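Local coordinates for surface glycan binding protein B (Bacteroides ovatus, PDB 6E57) that binds mixed-linkage beta-glucan and probably captures this cereal polysaccharide at the cell surface for use by a human gut bacterium, at residues V340-T345 with K398-A403; N228-T231 with D235-I238; F293-D296 with E302-V305. All blocks are in the same frame, centred on the assembly; numbering follows the deposited sequence.

Contact 1. Residues V340-T345 with K398-A403; sequences VFAGIT and KIQAEA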
ATOM      1  N   VAL A 340     -31.305 -21.081  -7.135  1.00 35.44           N
ATOM      2  CA  VAL A 340     -30.487 -20.436  -6.098  1.00 36.25           C
ATOM      3  C   VAL A 340     -29.748 -19.238  -6.711  1.00 36.56           C
ATOM      4  O   VAL A 340     -29.736 -18.152  -6.139  1.00 39.38           O
ATOM      5  CB  VAL A 340     -29.496 -21.421  -5.447  1.00 35.77           C
ATOM      6  CG1 VAL A 340     -28.505 -20.706  -4.540  1.00 36.07           C
ATOM      7  CG2 VAL A 340     -30.208 -22.530  -4.686  1.00 35.77           C
ATOM      8  N   PHE A 341     -29.134 -19.454  -7.877  1.00 35.52           N
ATOM      9  CA  PHE A 341     -28.367 -18.416  -8.572  1.00 35.38           C
ATOM     10  C   PHE A 341     -29.295 -17.316  -9.107  1.00 35.40           C
ATOM     11  O   PHE A 341     -28.889 -16.163  -9.201  1.00 35.20           O
ATOM     12  CB  PHE A 341     -27.511 -19.032  -9.682  1.00 35.52           C
ATOM     13  CG  PHE A 341     -26.195 -19.581  -9.194  1.00 35.55           C
ATOM     14  CD1 PHE A 341     -25.074 -18.767  -9.124  1.00 36.02           C
ATOM     15  CD2 PHE A 341     -26.083 -20.899  -8.779  1.00 33.97           C
ATOM     16  CE1 PHE A 341     -23.865 -19.264  -8.667  1.00 35.80           C
ATOM     17  CE2 PHE A 341     -24.872 -21.394  -8.320  1.00 34.54           C
ATOM     18  CZ  PHE A 341     -23.766 -20.577  -8.266  1.00 35.77           C
ATOM     19  N   ALA A 342     -30.539 -17.674  -9.440  1.00 33.82           N
ATOM     20  CA  ALA A 342     -31.523 -16.708  -9.935  1.00 34.66           C
ATOM     21  C   ALA A 342     -31.811 -15.638  -8.869  1.00 35.31           C
ATOM     22  O   ALA A 342     -32.161 -14.508  -9.198  1.00 36.23           O
ATOM     23  CB  ALA A 342     -32.782 -17.428 -10.353  1.00 34.59           C
ATOM     24  N   GLY A 343     -31.653 -16.005  -7.592  1.00 36.02           N
ATOM     25  CA  GLY A 343     -31.958 -15.139  -6.462  1.00 37.49           C
ATOM     26  C   GLY A 343     -30.811 -14.216  -6.075  1.00 38.27           C
ATOM     27  O   GLY A 343     -31.026 -13.224  -5.380  1.00 38.74           O
ATOM     28  N   ILE A 344     -29.588 -14.548  -6.501  1.00 37.80           N
ATOM     29  CA  ILE A 344     -28.401 -13.775  -6.133  1.00 37.70           C
ATOM     30  C   ILE A 344     -28.441 -12.423  -6.854  1.00 38.68           C
ATOM     31  O   ILE A 344     -28.721 -12.372  -8.054  1.00 39.24           O
ATOM     32  CB  ILE A 344     -27.110 -14.557  -6.445  1.00 37.34           C
ATOM     33  CG1 ILE A 344     -26.981 -15.799  -5.558  1.00 37.77           C
ATOM     34  CG2 ILE A 344     -25.894 -13.648  -6.331  1.00 37.94           C
ATOM     35  CD1 ILE A 344     -25.880 -16.745  -5.977  1.00 37.77           C
ATOM     36  N   THR A 345     -28.153 -11.347  -6.109  1.00 37.91           N
ATOM     37  CA  THR A 345     -28.132  -9.984  -6.648  1.00 37.46           C
ATOM     38  C   THR A 345     -26.738  -9.668  -7.213  1.00 36.23           C
ATOM     39  O   THR A 345     -25.723 -10.058  -6.639  1.00 35.95           O
ATOM     40  CB  THR A 345     -28.541  -8.955  -5.586  1.00 38.97           C
ATOM     41  OG1 THR A 345     -27.524  -8.936  -4.585  1.00 38.37           O
ATOM     42  CG2 THR A 345     -29.884  -9.250  -4.954  1.00 40.96           C
ATOM     43  N   LYS A 398     -26.176 -15.103 -17.806  1.00 31.69           N
ATOM     44  CA  LYS A 398     -25.610 -16.158 -18.626  1.00 32.67           C
ATOM     45  C   LYS A 398     -25.821 -17.509 -17.931  1.00 31.76           C
ATOM     46  O   LYS A 398     -26.097 -18.508 -18.590  1.00 31.78           O
ATOM     47  CB  LYS A 398     -24.131 -15.868 -18.899  1.00 34.22           C
ATOM     48  CG  LYS A 398     -23.471 -16.792 -19.911  1.00 37.12           C
ATOM     49  CD  LYS A 398     -22.127 -16.293 -20.398  1.00 41.51           C
ATOM     50  CE  LYS A 398     -22.250 -15.135 -21.365  1.00 46.30           C
ATOM     51  NZ  LYS A 398     -21.023 -14.980 -22.178  1.00 51.45           N
ATOM     52  N   ILE A 399     -25.707 -17.522 -16.599  1.00 30.07           N
ATOM     53  CA  ILE A 399     -25.914 -18.726 -15.796  1.00 30.13           C
ATOM     54  C   ILE A 399     -27.342 -19.258 -16.008  1.00 30.37           C
ATOM     55  O   ILE A 399     -27.536 -20.465 -16.130  1.00 30.36           O
ATOM     56  CB  ILE A 399     -25.602 -18.451 -14.309  1.00 30.14           C
ATOM     57  CG1 ILE A 399     -24.097 -18.293 -14.080  1.00 29.32           C
ATOM     58  CG2 ILE A 399     -26.193 -19.531 -13.412  1.00 30.27           C
ATOM     59  CD1 ILE A 399     -23.729 -17.782 -12.706  1.00 30.02           C
ATOM     60  N   GLN A 400     -28.333 -18.360 -16.048  1.00 30.16           N
ATOM     61  CA  GLN A 400     -29.731 -18.742 -16.288  1.00 30.66           C
ATOM     62  C   GLN A 400     -29.919 -19.170 -17.751  1.00 30.39           C
ATOM     63  O   GLN A 400     -30.671 -20.090 -18.040  1.00 29.73           O
ATOM     64  CB  GLN A 400     -30.678 -17.595 -15.925  1.00 32.11           C
ATOM     65  CG  GLN A 400     -30.643 -17.215 -14.450  1.00 32.90           C
ATOM     66  CD  GLN A 400     -30.932 -18.379 -13.534  1.00 32.33           C
ATOM     67  OE1 GLN A 400     -31.984 -19.011 -13.613  1.00 34.05           O
ATOM     68  NE2 GLN A 400     -29.990 -18.672 -12.651  1.00 31.98           N
ATOM     69  N   ALA A 401     -29.217 -18.493 -18.663  1.00 31.02           N
ATOM     70  CA  ALA A 401     -29.287 -18.762 -20.101  1.00 30.76           C
ATOM     71  C   ALA A 401     -28.599 -20.090 -20.457  1.00 31.60           C
ATOM     72  O   ALA A 401     -28.991 -20.730 -21.433  1.00 32.95           O
ATOM     73  CB  ALA A 401     -28.669 -17.614 -20.861  1.00 29.58           C
ATOM     74  N   GLU A 402     -27.579 -20.486 -19.679  1.00 31.11           N
ATOM     75  CA  GLU A 402     -26.701 -21.615 -20.020  1.00 31.71           C
ATOM     76  C   GLU A 402     -26.703 -22.676 -18.905  1.00 31.66           C
ATOM     77  O   GLU A 402     -25.652 -23.172 -18.507  1.00 32.58           O
ATOM     78  CB  GLU A 402     -25.282 -21.107 -20.290  1.00 31.40           C
ATOM     79  CG  GLU A 402     -25.193 -20.136 -21.458  1.00 32.54           C
ATOM     80  CD  GLU A 402     -23.789 -19.825 -21.952  1.00 32.94           C
ATOM     81  OE1 GLU A 402     -22.828 -20.424 -21.429  1.00 31.72           O
ATOM     82  OE2 GLU A 402     -23.659 -18.984 -22.868  1.00 34.37           O
ATOM     83  N   ALA A 403     -27.896 -23.013 -18.408  1.00 31.54           N
ATOM     84  CA  ALA A 403     -28.150 -24.246 -17.652  1.00 31.32           C
ATOM     85  C   ALA A 403     -27.382 -24.293 -16.319  1.00 31.00           C
ATOM     86  O   ALA A 403     -27.029 -25.372 -15.847  1.00 30.18           O
ATOM     87  CB  ALA A 403     -27.815 -25.437 -18.519  1.00 31.42           C
TER
HETATM   88  O   HOH W   1     -27.996 -16.652 -12.160  1.00 29.11           O
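Phe341 and Ile399 meet on the buried side of two short helices, 338-343 and 393-401. The Phe341 ring carbon CD1 lies 4.0 Å from Ile399 CD1, the end of the longer branch. That branch runs out extended at chi2 (170°), which carries its methyl to the ring. The methyl comes to the ring obliquely. The second branch also takes part: Ile399 CG2 is 4.0 Å from Phe341 CB. Phe341 is further enclosed by Ile336 and Leu391, and its ring stacks with that of Phe405.

The outer side is looser and polar. Gln400 bends at chi2 (-56°), which lays its amide beside the backbone N and the methyl of Ala342. Gln400 OE1 sits 3.7 Å from the methyl CB of Ala342. Gln400 NE2 lies 3.4 Å from Ala342 N, but both are donors and they do not bond. The NE2 group instead donates to Met338 O, one turn earlier in the first helix. It also donates to a water, 2.9 Å from Gln400 NE2. The same water makes a weak bond to Phe341 O, at 3.1 Å. The amide is thus tied to the backbone of helix 338-343 both directly and through solvent, while Ala342 itself is exposed.

Just past the second helix, Glu402 touches Tyr371 of the glycan pocket. The Gln400 side chain is about 12 Å from a bound beta-D-glucopyranose. This is helix-to-helix packing at one end of the beta-rich glycan-binding domain, beside its pocket.

Contact 2. Residues N228-T231 with D235-I238; sequences NRAT and DWTI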
ATOM      1  N   ASN A 228     -11.225  -2.633   6.293  1.00 46.17           N
ATOM      2  CA  ASN A 228     -12.209  -1.992   5.405  1.00 47.39           C
ATOM      3  C   ASN A 228     -13.487  -2.834   5.326  1.00 47.92           C
ATOM      4  O   ASN A 228     -14.576  -2.288   5.160  1.00 47.82           O
ATOM      5  CB  ASN A 228     -11.658  -1.772   3.995  1.00 49.57           C
ATOM      6  CG  ASN A 228     -10.559  -0.732   3.951  1.00 51.85           C
ATOM      7  OD1 ASN A 228      -9.390  -1.049   4.162  1.00 58.32           O
ATOM      8  ND2 ASN A 228     -10.926   0.510   3.676  1.00 49.67           N
ATOM      9  N   ARG A 229     -13.329  -4.160   5.412  1.00 48.35           N
ATOM     10  CA  ARG A 229     -14.411  -5.129   5.256  1.00 50.79           C
ATOM     11  C   ARG A 229     -14.338  -6.149   6.395  1.00 48.34           C
ATOM     12  O   ARG A 229     -13.257  -6.426   6.917  1.00 46.75           O
ATOM     13  CB  ARG A 229     -14.294  -5.854   3.910  1.00 53.77           C
ATOM     14  CG  ARG A 229     -14.546  -4.975   2.693  1.00 60.32           C
ATOM     15  CD  ARG A 229     -14.065  -5.625   1.409  1.00 67.55           C
ATOM     16  NE  ARG A 229     -12.615  -5.796   1.383  1.00 74.53           N
ATOM     17  CZ  ARG A 229     -11.741  -4.842   1.067  1.00 77.68           C
ATOM     18  NH1 ARG A 229     -12.165  -3.631   0.745  1.00 88.04           N
ATOM     19  NH2 ARG A 229     -10.444  -5.100   1.081  1.00 77.86           N
ATOM     20  N   ALA A 230     -15.500  -6.702   6.760  1.00 46.93           N
ATOM     21  CA  ALA A 230     -15.608  -7.726   7.795  1.00 47.40           C
ATOM     22  C   ALA A 230     -16.878  -8.551   7.567  1.00 48.41           C
ATOM     23  O   ALA A 230     -17.892  -8.018   7.128  1.00 48.45           O
ATOM     24  CB  ALA A 230     -15.614  -7.080   9.158  1.00 47.86           C
ATOM     25  N   THR A 231     -16.798  -9.854   7.862  1.00 50.63           N
ATOM     26  CA  THR A 231     -17.948 -10.754   7.809  1.00 51.14           C
ATOM     27  C   THR A 231     -18.489 -10.943   9.233  1.00 52.09           C
ATOM     28  O   THR A 231     -17.736 -11.266  10.153  1.00 54.08           O
ATOM     29  CB  THR A 231     -17.583 -12.086   7.140  1.00 49.04           C
ATOM     30  OG1 THR A 231     -17.180 -11.825   5.796  1.00 48.09           O
ATOM     31  CG2 THR A 231     -18.725 -13.078   7.130  1.00 50.16           C
ATOM     32  N   ASP A 235     -14.324 -14.886  12.252  1.00 56.31           N
ATOM     33  CA  ASP A 235     -12.980 -14.385  12.519  1.00 56.17           C
ATOM     34  C   ASP A 235     -12.653 -13.239  11.552  1.00 51.04           C
ATOM     35  O   ASP A 235     -13.041 -13.251  10.385  1.00 49.79           O
ATOM     36  CB  ASP A 235     -11.937 -15.507  12.443  1.00 58.36           C
ATOM     37  CG  ASP A 235     -11.797 -16.312  13.727  1.00 63.29           C
ATOM     38  OD1 ASP A 235     -11.612 -15.693  14.794  1.00 64.43           O
ATOM     39  OD2 ASP A 235     -11.870 -17.554  13.649  1.00 65.08           O
ATOM     40  N   TRP A 236     -11.918 -12.257  12.084  1.00 47.98           N
ATOM     41  CA  TRP A 236     -11.567 -11.019  11.417  1.00 47.01           C
ATOM     42  C   TRP A 236     -10.133 -10.664  11.817  1.00 46.84           C
ATOM     43  O   TRP A 236      -9.865 -10.455  12.998  1.00 46.55           O
ATOM     44  CB  TRP A 236     -12.574  -9.926  11.807  1.00 45.51           C
ATOM     45  CG  TRP A 236     -12.386  -8.599  11.137  1.00 45.46           C
ATOM     46  CD1 TRP A 236     -11.691  -8.334   9.992  1.00 44.50           C
ATOM     47  CD2 TRP A 236     -12.953  -7.342  11.556  1.00 45.31           C
ATOM     48  NE1 TRP A 236     -11.771  -7.002   9.685  1.00 44.19           N
ATOM     49  CE2 TRP A 236     -12.539  -6.369  10.625  1.00 44.33           C
ATOM     50  CE3 TRP A 236     -13.763  -6.946  12.627  1.00 46.35           C
ATOM     51  CZ2 TRP A 236     -12.905  -5.029  10.736  1.00 44.34           C
ATOM     52  CZ3 TRP A 236     -14.126  -5.623  12.736  1.00 45.79           C
ATOM     53  CH2 TRP A 236     -13.701  -4.678  11.802  1.00 45.42           C
ATOM     54  N   THR A 237      -9.219 -10.644  10.838  1.00 47.31           N
ATOM     55  CA  THR A 237      -7.799 -10.403  11.099  1.00 47.17           C
ATOM     56  C   THR A 237      -7.405  -9.022  10.563  1.00 46.38           C
ATOM     57  O   THR A 237      -7.617  -8.714   9.388  1.00 43.84           O
ATOM     58  CB  THR A 237      -6.931 -11.529  10.527  1.00 47.61           C
ATOM     59  OG1 THR A 237      -7.286 -12.728  11.217  1.00 49.04           O
ATOM     60  CG2 THR A 237      -5.448 -11.274  10.686  1.00 46.64           C
ATOM     61  N   ILE A 238      -6.815  -8.218  11.457  1.00 46.72           N
ATOM     62  CA  ILE A 238      -6.430  -6.836  11.216  1.00 47.30           C
ATOM     63  C   ILE A 238      -4.914  -6.708  11.422  1.00 46.26           C
ATOM     64  O   ILE A 238      -4.366  -7.286  12.366  1.00 43.79           O
ATOM     65  CB  ILE A 238      -7.238  -5.915  12.150  1.00 48.45           C
ATOM     66  CG1 ILE A 238      -8.689  -5.790  11.680  1.00 50.66           C
ATOM     67  CG2 ILE A 238      -6.579  -4.555  12.300  1.00 50.37           C
ATOM     68  CD1 ILE A 238      -9.608  -5.133  12.687  1.00 55.39           C
TER
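Ala230 and Trp236 are the closest backbone pair, with CA atoms 6.3 Å apart, yet the two strands are not paired with each other by backbone bonds. Three residues separate the segments, and the chain turns back between them.

The side chains carry the contact. The methyl of Ala230 stands over the middle of the six-membered ring of Trp236. Its CB is 3.6 Å from the centroid of that ring and only 15° off the ring normal. This is a CH-pi contact. The nearest ring atom is Trp236 CE2, 3.5 Å from Ala230 CB. Ile238 covers the opposite face from two residues further along the same strand. Its CD1 is 3.7 Å above the ring plane and offset toward the rim. The indole is therefore held between two aliphatic groups, one from each segment.

With CG opposite the backbone N (chi1 -177°), the Trp236 side chain reaches across to strand 229-231. Its NE1 lies 3.2 Å from Arg229 O and is hydrogen-bonded to Gly226 O, just before the first segment. The bond to Gly226 fixes the polar corner of an otherwise buried ring.

Val305 and Cys271 pack on both Ala230 and Trp236, so a buried tryptophan packs between strands inside the beta-rich domain that precedes the glycan-binding part. Each strand finds its backbone partners elsewhere. Strand 229-231 runs parallel to strand 299-315; Ala230, and Asn228 just before the strand, both bond by backbone to Thr306. Strand 235-240 is antiparallel to both strand 222-225 and strand 266-270; on the latter Trp236 bonds to Leu269 and Ile238 to Ile267.

Contact 3. Residues F293-D296 with E302-V305; sequences FLND and EQTV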
ATOM      1  N   PHE A 293      -6.035   4.678  12.644  1.00 40.41           N
ATOM      2  CA  PHE A 293      -6.322   3.905  11.439  1.00 40.10           C
ATOM      3  C   PHE A 293      -5.771   4.636  10.210  1.00 41.67           C
ATOM      4  O   PHE A 293      -6.007   5.830  10.037  1.00 42.86           O
ATOM      5  CB  PHE A 293      -7.827   3.673  11.295  1.00 39.87           C
ATOM      6  CG  PHE A 293      -8.452   2.907  12.431  1.00 39.59           C
ATOM      7  CD1 PHE A 293      -8.898   3.560  13.568  1.00 40.25           C
ATOM      8  CD2 PHE A 293      -8.592   1.529  12.365  1.00 39.84           C
ATOM      9  CE1 PHE A 293      -9.469   2.855  14.615  1.00 40.30           C
ATOM     10  CE2 PHE A 293      -9.166   0.826  13.414  1.00 40.08           C
ATOM     11  CZ  PHE A 293      -9.604   1.490  14.537  1.00 40.59           C
ATOM     12  N   LEU A 294      -5.047   3.891   9.368  1.00 41.62           N
ATOM     13  CA  LEU A 294      -4.446   4.393   8.138  1.00 43.58           C
ATOM     14  C   LEU A 294      -5.228   3.835   6.947  1.00 46.72           C
ATOM     15  O   LEU A 294      -5.540   2.648   6.929  1.00 49.22           O
ATOM     16  CB  LEU A 294      -2.987   3.937   8.093  1.00 43.18           C
ATOM     17  CG  LEU A 294      -2.138   4.548   6.980  1.00 43.69           C
ATOM     18  CD1 LEU A 294      -1.771   5.986   7.309  1.00 44.71           C
ATOM     19  CD2 LEU A 294      -0.888   3.716   6.744  1.00 43.58           C
ATOM     20  N   ASN A 295      -5.519   4.683   5.951  1.00 48.49           N
ATOM     21  CA  ASN A 295      -6.376   4.274   4.835  1.00 52.37           C
ATOM     22  C   ASN A 295      -5.723   4.635   3.492  1.00 59.08           C
ATOM     23  O   ASN A 295      -5.357   3.729   2.731  1.00 67.70           O
ATOM     24  CB  ASN A 295      -7.798   4.795   5.036  1.00 51.01           C
ATOM     25  CG  ASN A 295      -8.548   3.958   6.053  1.00 47.73           C
ATOM     26  OD1 ASN A 295      -9.067   2.894   5.727  1.00 45.46           O
ATOM     27  ND2 ASN A 295      -8.570   4.404   7.297  1.00 45.96           N
ATOM     28  N   ASP A 296      -5.582   5.929   3.190  1.00 62.68           N
ATOM     29  CA  ASP A 296      -4.869   6.355   1.975  1.00 65.15           C
ATOM     30  C   ASP A 296      -3.770   7.345   2.372  1.00 63.90           C
ATOM     31  O   ASP A 296      -3.695   8.450   1.840  1.00 67.20           O
ATOM     32  CB  ASP A 296      -5.833   6.926   0.931  1.00 69.66           C
ATOM     33  CG  ASP A 296      -6.749   5.887   0.303  1.00 69.09           C
ATOM     34  OD1 ASP A 296      -6.300   4.738   0.124  1.00 70.31           O
ATOM     35  OD2 ASP A 296      -7.904   6.237  -0.008  1.00 75.54           O
ATOM     36  N   GLU A 302     -11.262   7.036  13.513  1.00 43.56           N
ATOM     37  CA  GLU A 302     -12.494   6.390  13.077  1.00 43.46           C
ATOM     38  C   GLU A 302     -12.238   5.678  11.746  1.00 42.07           C
ATOM     39  O   GLU A 302     -11.665   6.260  10.839  1.00 41.88           O
ATOM     40  CB  GLU A 302     -13.618   7.418  12.925  1.00 44.77           C
ATOM     41  CG  GLU A 302     -14.062   8.030  14.243  1.00 47.48           C
ATOM     42  CD  GLU A 302     -15.217   9.014  14.159  1.00 49.78           C
ATOM     43  OE1 GLU A 302     -15.858   9.086  13.088  1.00 51.39           O
ATOM     44  OE2 GLU A 302     -15.478   9.707  15.169  1.00 51.59           O
ATOM     45  N   GLN A 303     -12.684   4.420  11.659  1.00 41.89           N
ATOM     46  CA  GLN A 303     -12.545   3.560  10.482  1.00 41.89           C
ATOM     47  C   GLN A 303     -13.941   3.166   9.980  1.00 42.86           C
ATOM     48  O   GLN A 303     -14.802   2.774  10.772  1.00 45.17           O
ATOM     49  CB  GLN A 303     -11.734   2.314  10.852  1.00 41.87           C
ATOM     50  CG  GLN A 303     -11.674   1.250   9.762  1.00 41.24           C
ATOM     51  CD  GLN A 303     -10.723   1.613   8.651  1.00 40.81           C
ATOM     52  OE1 GLN A 303      -9.686   2.237   8.872  1.00 40.97           O
ATOM     53  NE2 GLN A 303     -11.067   1.209   7.440  1.00 40.62           N
ATOM     54  N   THR A 304     -14.150   3.264   8.662  1.00 42.16           N
ATOM     55  CA  THR A 304     -15.389   2.825   8.034  1.00 41.58           C
ATOM     56  C   THR A 304     -15.239   1.345   7.660  1.00 41.46           C
ATOM     57  O   THR A 304     -14.323   0.977   6.916  1.00 41.41           O
ATOM     58  CB  THR A 304     -15.753   3.717   6.841  1.00 40.92           C
ATOM     59  OG1 THR A 304     -16.027   5.023   7.350  1.00 40.49           O
ATOM     60  CG2 THR A 304     -16.954   3.223   6.067  1.00 40.43           C
ATOM     61  N   VAL A 305     -16.138   0.514   8.206  1.00 41.28           N
ATOM     62  CA  VAL A 305     -16.148  -0.932   8.004  1.00 40.21           C
ATOM     63  C   VAL A 305     -17.442  -1.301   7.279  1.00 40.27           C
ATOM     64  O   VAL A 305     -18.526  -0.962   7.749  1.00 41.51           O
ATOM     65  CB  VAL A 305     -16.056  -1.692   9.343  1.00 39.68           C
ATOM     66  CG1 VAL A 305     -15.967  -3.195   9.136  1.00 38.88           C
ATOM     67  CG2 VAL A 305     -14.903  -1.200  10.198  1.00 40.20           C
TER
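Asn295 and Gln303 pair through their side-chain amides. Two hydrogen bonds run in opposite directions. Asn295 ND2 donates to Gln303 OE1 at 2.9 Å, and Gln303 NE2 donates to Asn295 OD1 at 3.1 Å. Both are somewhat bent. The second reaches a lone pair of Asn295 OD1 in the carbonyl plane. In the first, the donor is tilted 32° from the carbonyl plane of Gln303. The two amides are thus twisted against each other, with their planes 30° apart. Gln303 NE2 has a further, weak bond to Thr304 O in its own strand, at 3.3 Å. Each amide uses both its oxygen and its nitrogen in the pair, which holds the rotation of both groups.

The apolar part involves Phe293 and the base of the same glutamine. Gln303 CB lies over one face of the Phe293 ring, 3.8 Å from its centroid and offset toward the rim. This is a CH-pi contact. Gln303 is bent at chi2 (76°), and its amide oxygen OE1 comes 3.4 Å from Phe293 CB. One side chain therefore packs on the ring with its aliphatic base and pairs with Asn295 through its end. Phe293 and Gln303 are buried, whereas Asn295 is partly exposed.

Strands 292-294 and 299-315 form a beta hairpin, in which Phe293 bonds to Thr300 by backbone. Strand 292-294 also lies beside strand 222-225, through Leu294 and Val223. On strand 277-285, Met281 packs on Phe293 and bonds by backbone to Gln303. Asn228, in the turn after strand 222-225, touches both amides.

How the contacts relate
Along the chain the order is contact 2, contact 3, contact 1, each closing before the next opens. Contacts 2 and 3 are neighbours, with centres 13 Å apart, and strand 299-315 lies beside strand 229-231. They touch directly: Val305 CG1 is 3.8 Å from Trp236 CH2 and 3.9 Å from Ala230 CB. Both belong to the same beta-rich middle part of the protein. Contact 1 stands apart, its centre 29 Å from that of contact 2 and 35 Å from that of contact 3. It lies in the glycan-binding C-terminal part. Strand 299-315 also pairs with strand 412-419, so it links the two regions.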